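Long-range contacts in chitinase (Paenibacillus sp. FPU-7, PDB 5GZT), which probably hydrolyses internal beta-1,4 linkages between N-acetylglucosamine units in chitin and chitodextrins: residues B[800-805]-B[871-876]; B[886-891]-B[933-938]. All coordinates share one frame; numbering follows the deposited sequence.

Contact 1 (B[800-805]-B[871-876])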
loop_
_atom_site.group_PDB
_atom_site.type_symbol
_atom_site.label_atom_id
_atom_site.label_comp_id
_atom_site.label_asym_id
_atom_site.label_seq_id
_atom_site.Cartn_x
_atom_site.Cartn_y
_atom_site.Cartn_z
ATOM N N ASP B 800 -36.766 33.525 -33.365
ATOM C CA ASP B 800 -36.813 34.991 -33.298
ATOM C C ASP B 800 -37.130 35.429 -31.845
ATOM O O ASP B 800 -37.850 36.392 -31.572
ATOM C CB ASP B 800 -37.834 35.581 -34.274
ATOM C CG ASP B 800 -37.430 35.422 -35.766
ATOM O OD1 ASP B 800 -36.246 35.123 -36.056
ATOM O OD2 ASP B 800 -38.358 35.565 -36.602
ATOM N N ASN B 801 -36.574 34.663 -30.907
ATOM C CA ASN B 801 -36.804 34.883 -29.550
ATOM C C ASN B 801 -38.257 34.781 -29.093
ATOM O O ASN B 801 -38.611 35.345 -28.044
ATOM C CB ASN B 801 -36.185 36.211 -29.099
ATOM C CG ASN B 801 -35.691 36.083 -27.648
ATOM O OD1 ASN B 801 -35.167 35.028 -27.265
ATOM N ND2 ASN B 801 -35.920 37.064 -26.861
ATOM N N LYS B 802 -39.040 33.974 -29.792
ATOM C CA LYS B 802 -40.450 33.749 -29.498
ATOM C C LYS B 802 -40.582 32.227 -29.426
ATOM O O LYS B 802 -39.817 31.512 -30.022
ATOM C CB LYS B 802 -41.369 34.391 -30.579
ATOM C CG LYS B 802 -41.160 35.892 -30.542
ATOM C CD LYS B 802 -42.096 36.668 -31.423
ATOM C CE LYS B 802 -42.142 38.186 -31.008
ATOM N NZ LYS B 802 -41.718 38.643 -29.608
ATOM N N VAL B 803 -41.545 31.759 -28.647
ATOM C CA VAL B 803 -41.779 30.373 -28.522
ATOM C C VAL B 803 -42.782 29.956 -29.588
ATOM O O VAL B 803 -43.848 30.571 -29.696
ATOM C CB VAL B 803 -42.282 30.049 -27.106
ATOM C CG1 VAL B 803 -42.715 28.605 -27.039
ATOM C CG2 VAL B 803 -41.175 30.328 -26.128
ATOM N N VAL B 804 -42.440 28.921 -30.336
ATOM C CA VAL B 804 -43.206 28.492 -31.525
ATOM C C VAL B 804 -43.375 26.989 -31.526
ATOM O O VAL B 804 -42.759 26.293 -30.734
ATOM C CB VAL B 804 -42.488 28.906 -32.792
ATOM C CG1 VAL B 804 -42.347 30.408 -32.793
ATOM C CG2 VAL B 804 -41.138 28.263 -32.894
ATOM N N LYS B 805 -44.312 26.502 -32.324
ATOM C CA LYS B 805 -44.439 25.066 -32.529
ATOM C C LYS B 805 -43.227 24.509 -33.236
ATOM O O LYS B 805 -42.535 25.236 -33.992
ATOM C CB LYS B 805 -45.659 24.745 -33.334
ATOM C CG LYS B 805 -46.981 25.042 -32.650
ATOM C CD LYS B 805 -48.158 25.006 -33.667
ATOM C CE LYS B 805 -49.501 25.016 -32.961
ATOM N NZ LYS B 805 -50.659 25.198 -33.915
ATOM N N ARG B 871 -34.619 38.065 -22.148
ATOM C CA ARG B 871 -35.215 37.116 -21.159
ATOM C C ARG B 871 -36.706 37.422 -21.006
ATOM O O ARG B 871 -37.551 36.543 -21.096
ATOM C CB ARG B 871 -34.471 37.241 -19.794
ATOM C CG ARG B 871 -33.061 36.765 -19.925
ATOM C CD ARG B 871 -32.333 36.519 -18.661
ATOM N NE ARG B 871 -31.936 37.717 -17.964
ATOM C CZ ARG B 871 -30.733 38.309 -17.976
ATOM N NH1 ARG B 871 -29.766 37.886 -18.684
ATOM N NH2 ARG B 871 -30.519 39.372 -17.192
ATOM N N GLU B 872 -36.995 38.706 -20.848
ATOM C CA GLU B 872 -38.318 39.242 -20.803
ATOM C C GLU B 872 -39.155 38.834 -22.013
ATOM O O GLU B 872 -40.277 38.293 -21.876
ATOM C CB GLU B 872 -38.225 40.785 -20.634
ATOM C CG GLU B 872 -39.552 41.528 -20.699
ATOM C CD GLU B 872 -40.291 41.448 -19.382
ATOM O OE1 GLU B 872 -39.605 41.098 -18.358
ATOM O OE2 GLU B 872 -41.524 41.753 -19.404
ATOM N N GLU B 873 -38.603 39.049 -23.191
ATOM C CA GLU B 873 -39.327 38.702 -24.378
ATOM C C GLU B 873 -39.594 37.173 -24.506
ATOM O O GLU B 873 -40.719 36.737 -24.833
ATOM C CB GLU B 873 -38.514 39.179 -25.590
ATOM C CG GLU B 873 -39.261 38.961 -26.855
ATOM C CD GLU B 873 -38.492 39.448 -28.085
ATOM O OE1 GLU B 873 -37.230 39.651 -28.030
ATOM O OE2 GLU B 873 -39.236 39.606 -29.092
ATOM N N LEU B 874 -38.593 36.365 -24.223
ATOM C CA LEU B 874 -38.764 34.915 -24.298
ATOM C C LEU B 874 -39.801 34.484 -23.225
ATOM O O LEU B 874 -40.729 33.718 -23.504
ATOM C CB LEU B 874 -37.420 34.142 -24.134
ATOM C CG LEU B 874 -37.657 32.613 -24.292
ATOM C CD1 LEU B 874 -37.815 32.293 -25.742
ATOM C CD2 LEU B 874 -36.554 31.740 -23.702
ATOM N N ALA B 875 -39.700 35.049 -22.034
ATOM C CA ALA B 875 -40.575 34.627 -20.947
ATOM C C ALA B 875 -42.021 34.944 -21.250
ATOM O O ALA B 875 -42.913 34.103 -21.156
ATOM C CB ALA B 875 -40.113 35.241 -19.634
ATOM N N ASN B 876 -42.274 36.176 -21.688
ATOM C CA ASN B 876 -43.613 36.572 -22.067
ATOM C C ASN B 876 -44.117 35.710 -23.187
ATOM O O ASN B 876 -45.234 35.237 -23.172
ATOM C CB ASN B 876 -43.631 38.080 -22.523
ATOM C CG ASN B 876 -43.518 39.037 -21.373
ATOM O OD1 ASN B 876 -43.887 38.732 -20.261
ATOM N ND2 ASN B 876 -43.043 40.237 -21.656
HETATM O O HOH W 1 -38.431 38.984 -31.627
#

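Contact 2 (B[886-891]-B[933-938]). With PO4 (phosphate ion), chain D.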
loop_
_atom_site.group_PDB
_atom_site.type_symbol
_atom_site.label_atom_id
_atom_site.label_comp_id
_atom_site.label_asym_id
_atom_site.label_seq_id
_atom_site.Cartn_x
_atom_site.Cartn_y
_atom_site.Cartn_z
ATOM N N GLY B 886 -53.282 25.623 -23.331
ATOM C CA GLY B 886 -53.858 24.919 -22.201
ATOM C C GLY B 886 -52.833 24.165 -21.300
ATOM O O GLY B 886 -53.187 23.235 -20.641
ATOM N N PHE B 887 -51.601 24.600 -21.263
ATOM C CA PHE B 887 -50.550 23.988 -20.373
ATOM C C PHE B 887 -50.636 24.418 -18.931
ATOM O O PHE B 887 -51.128 25.534 -18.597
ATOM C CB PHE B 887 -49.164 24.244 -20.995
ATOM C CG PHE B 887 -48.932 23.447 -22.237
ATOM C CD1 PHE B 887 -48.736 22.098 -22.179
ATOM C CD2 PHE B 887 -48.970 24.068 -23.513
ATOM C CE1 PHE B 887 -48.451 21.364 -23.303
ATOM C CE2 PHE B 887 -48.795 23.334 -24.645
ATOM C CZ PHE B 887 -48.577 21.958 -24.545
ATOM N N ASP B 888 -50.101 23.578 -18.035
ATOM C CA ASP B 888 -50.120 23.789 -16.575
ATOM C C ASP B 888 -48.725 24.190 -16.023
ATOM O O ASP B 888 -48.544 24.366 -14.797
ATOM C CB ASP B 888 -50.560 22.512 -15.880
ATOM C CG ASP B 888 -51.918 22.027 -16.375
ATOM O OD1 ASP B 888 -52.765 22.840 -16.502
ATOM O OD2 ASP B 888 -52.078 20.835 -16.704
ATOM N N GLY B 889 -47.786 24.401 -16.940
ATOM C CA GLY B 889 -46.463 24.841 -16.584
ATOM C C GLY B 889 -45.520 24.776 -17.740
ATOM O O GLY B 889 -45.954 24.523 -18.888
ATOM N N ILE B 890 -44.291 25.177 -17.486
ATOM C CA ILE B 890 -43.238 25.222 -18.485
ATOM C C ILE B 890 -42.003 24.404 -17.995
ATOM O O ILE B 890 -41.513 24.547 -16.863
ATOM C CB ILE B 890 -42.834 26.708 -18.766
ATOM C CG1 ILE B 890 -43.930 27.431 -19.517
ATOM C CG2 ILE B 890 -41.571 26.792 -19.619
ATOM C CD1 ILE B 890 -43.799 28.952 -19.449
ATOM N N ASP B 891 -41.500 23.555 -18.859
ATOM C CA ASP B 891 -40.230 22.906 -18.679
ATOM C C ASP B 891 -39.243 23.396 -19.714
ATOM O O ASP B 891 -39.631 23.547 -20.890
ATOM C CB ASP B 891 -40.435 21.413 -18.875
ATOM C CG ASP B 891 -39.097 20.633 -18.838
ATOM O OD1 ASP B 891 -38.410 20.564 -17.792
ATOM O OD2 ASP B 891 -38.801 20.051 -19.911
ATOM N N HIS B 933 -54.509 34.080 -12.519
ATOM C CA HIS B 933 -55.362 33.011 -13.037
ATOM C C HIS B 933 -55.971 32.141 -11.990
ATOM O O HIS B 933 -56.738 31.234 -12.271
ATOM C CB HIS B 933 -54.625 32.190 -14.039
ATOM C CG HIS B 933 -54.500 32.865 -15.370
ATOM N ND1 HIS B 933 -53.609 33.878 -15.615
ATOM C CD2 HIS B 933 -55.218 32.732 -16.493
ATOM C CE1 HIS B 933 -53.766 34.323 -16.848
ATOM N NE2 HIS B 933 -54.725 33.622 -17.393
ATOM N N GLY B 934 -55.732 32.465 -10.760
ATOM C CA GLY B 934 -56.295 31.581 -9.713
ATOM C C GLY B 934 -55.720 30.176 -9.689
ATOM O O GLY B 934 -56.452 29.217 -9.445
ATOM N N LYS B 935 -54.413 30.022 -9.959
ATOM C CA LYS B 935 -53.842 28.677 -9.987
ATOM C C LYS B 935 -52.309 28.708 -9.914
ATOM O O LYS B 935 -51.734 29.759 -9.892
ATOM C CB LYS B 935 -54.318 27.853 -11.201
ATOM C CG LYS B 935 -53.681 28.037 -12.554
ATOM C CD LYS B 935 -54.378 27.191 -13.671
ATOM C CE LYS B 935 -53.585 25.925 -14.137
ATOM N NZ LYS B 935 -53.641 25.492 -15.635
ATOM N N TYR B 936 -51.697 27.546 -9.875
ATOM C CA TYR B 936 -50.256 27.455 -9.693
ATOM C C TYR B 936 -49.726 26.912 -11.000
ATOM O O TYR B 936 -50.247 25.862 -11.505
ATOM C CB TYR B 936 -49.915 26.498 -8.539
ATOM C CG TYR B 936 -48.381 26.372 -8.466
ATOM C CD1 TYR B 936 -47.614 27.430 -7.911
ATOM C CD2 TYR B 936 -47.749 25.252 -8.949
ATOM C CE1 TYR B 936 -46.220 27.384 -7.846
ATOM C CE2 TYR B 936 -46.329 25.135 -8.882
ATOM C CZ TYR B 936 -45.585 26.218 -8.363
ATOM O OH TYR B 936 -44.251 26.132 -8.328
ATOM N N TYR B 937 -48.664 27.552 -11.524
ATOM C CA TYR B 937 -47.963 27.023 -12.678
ATOM C C TYR B 937 -46.552 26.535 -12.290
ATOM O O TYR B 937 -45.821 27.231 -11.604
ATOM C CB TYR B 937 -47.824 28.093 -13.774
ATOM C CG TYR B 937 -49.209 28.532 -14.292
ATOM C CD1 TYR B 937 -49.890 27.756 -15.253
ATOM C CD2 TYR B 937 -49.754 29.742 -13.942
ATOM C CE1 TYR B 937 -51.104 28.129 -15.784
ATOM C CE2 TYR B 937 -51.054 30.113 -14.441
ATOM C CZ TYR B 937 -51.694 29.314 -15.391
ATOM O OH TYR B 937 -52.997 29.632 -15.912
ATOM N N GLU B 938 -46.188 25.341 -12.773
ATOM C CA GLU B 938 -44.878 24.747 -12.500
ATOM C C GLU B 938 -43.869 25.309 -13.444
ATOM O O GLU B 938 -44.185 25.668 -14.600
ATOM C CB GLU B 938 -44.924 23.194 -12.707
ATOM C CG GLU B 938 -45.698 22.425 -11.647
ATOM C CD GLU B 938 -45.552 20.914 -11.795
ATOM O OE1 GLU B 938 -44.978 20.456 -12.774
ATOM O OE2 GLU B 938 -46.000 20.186 -10.838
HETATM P P PO4 D . -54.035 27.843 -18.721
HETATM O O1 PO4 D . -52.636 27.664 -19.334
HETATM O O2 PO4 D . -54.332 29.235 -19.120
HETATM O O3 PO4 D . -54.887 26.827 -19.313
HETATM O O4 PO4 D . -53.989 27.767 -17.181
HETATM O O HOH W 2 -49.554 23.564 -12.544
#

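Contact 1 (B[800-805]-B[871-876])
Asn801 and Lys802 meet Glu873 in a mainly polar contact between a beta hairpin and a helix of the second family 18 glycosidase barrel. The hairpin joins strands 790-799 and 802-805; the helix is 868-884. Glu873 offers one carboxylate oxygen to each partner. Asn801 ND2 donates to Glu873 OE1 at 3.1 Å, and the bond is almost straight. OE1 lies in the amide plane of Asn801, but ND2 comes from above the carboxylate, whose plane stands 82° from the amide. ND2 also donates to Thr870 O, so the helix holds this amide twice. Lys802 NZ forms a 2.7 Å salt bridge with Glu873 OE2, on its anti lone pair. The lysine begins by pointing away, and a bend at its last torsion (chi4 -21°) helps bring NZ round. A water links Glu873 OE2 to Asp800 O. Beneath the polar layer, Val803 CG2 touches Leu874 CD1 at 3.9 Å. An alanine in place of Glu873 would probably leave the Lys802 ammonium without this counter-charge and Asn801 with one helix bond fewer. One carboxylate thus serves an amide, an ammonium and a water, so the hairpin turn is tied to the helix mainly by polar side-chain bonds, with one apolar contact beneath.

Contact 2 (B[886-891]-B[933-938])
Lys935 reaches across to Asp888 while Tyr937 turns the edge of its ring to the backbone of 887-889. The side chains of Asp888 and Lys935 cross at about a right angle. Lys935 NZ forms a 2.9 Å salt bridge with Asp888 OD1, on the anti lone pair. The other oxygen, OD2, is taken by Lys841 and by the backbone N of Val849, so both oxygens of the buried carboxylate are engaged. Lys935 CG sits between its own backbone N and carbonyl carbon (chi1 81°), and the chain bends twice further out. On its way CG lies 3.6 Å above one face of the Tyr937 ring, offset toward the rim.

Lys935 and Tyr937 both end on a phosphate ion, probably from the crystallisation liquor. Its O4 lies in the plane of the tyrosine ring and accepts bonds from Lys935 NZ at 2.8 Å and Tyr937 OH at 2.5 Å, the latter very short. His883 ND1 also bonds the phosphate, and the His883 ring meets that of Tyr937 nearly at right angles.

Below this, the backbones pair in parallel. Glu938 N donates to Asp888 O at 3.3 Å, and Ile890 N to Glu938 O at 2.9 Å. Asp888 O also meets Tyr937 CA in a CA-H...O contact, and a water joins it to Tyr936 O. Gly889 CA lies 3.1 Å from Glu938 O; a CB at Gly889 would probably come too close to that oxygen, which fits a glycine at this place. The Glu938 carboxylate is bound by Tyr964 and His790.

Helix 868-884 ends in a Schellman motif with Gly886 as C-prime residue, just before strand 889-893. Strand 938-943 follows helix 911-933. This is the start of two neighbouring parallel strands, linked by a beta-alpha-beta crossover, in the TIM barrel typical of family 18 glycosidases.

Overall arrangement
Both contacts belong to the second family 18 barrel. Helix 868-884 connects them: it carries one side of contact 1, and the chain leaving it leads into strand 889-893 in contact 2. Their centres lie about 17 Å apart, and they do not touch. Contact 1 is partly buried and joins a hairpin to the outer helix layer. It relies on side-chain polar bonds over a small apolar patch. Contact 2 is mostly buried and joins two adjacent barrel strands. It relies on backbone pairing, with a salt bridge from an exposed lysine to a buried aspartate, and a phosphate bound beside it. Along the chain, contact 1 closes before contact 2 opens.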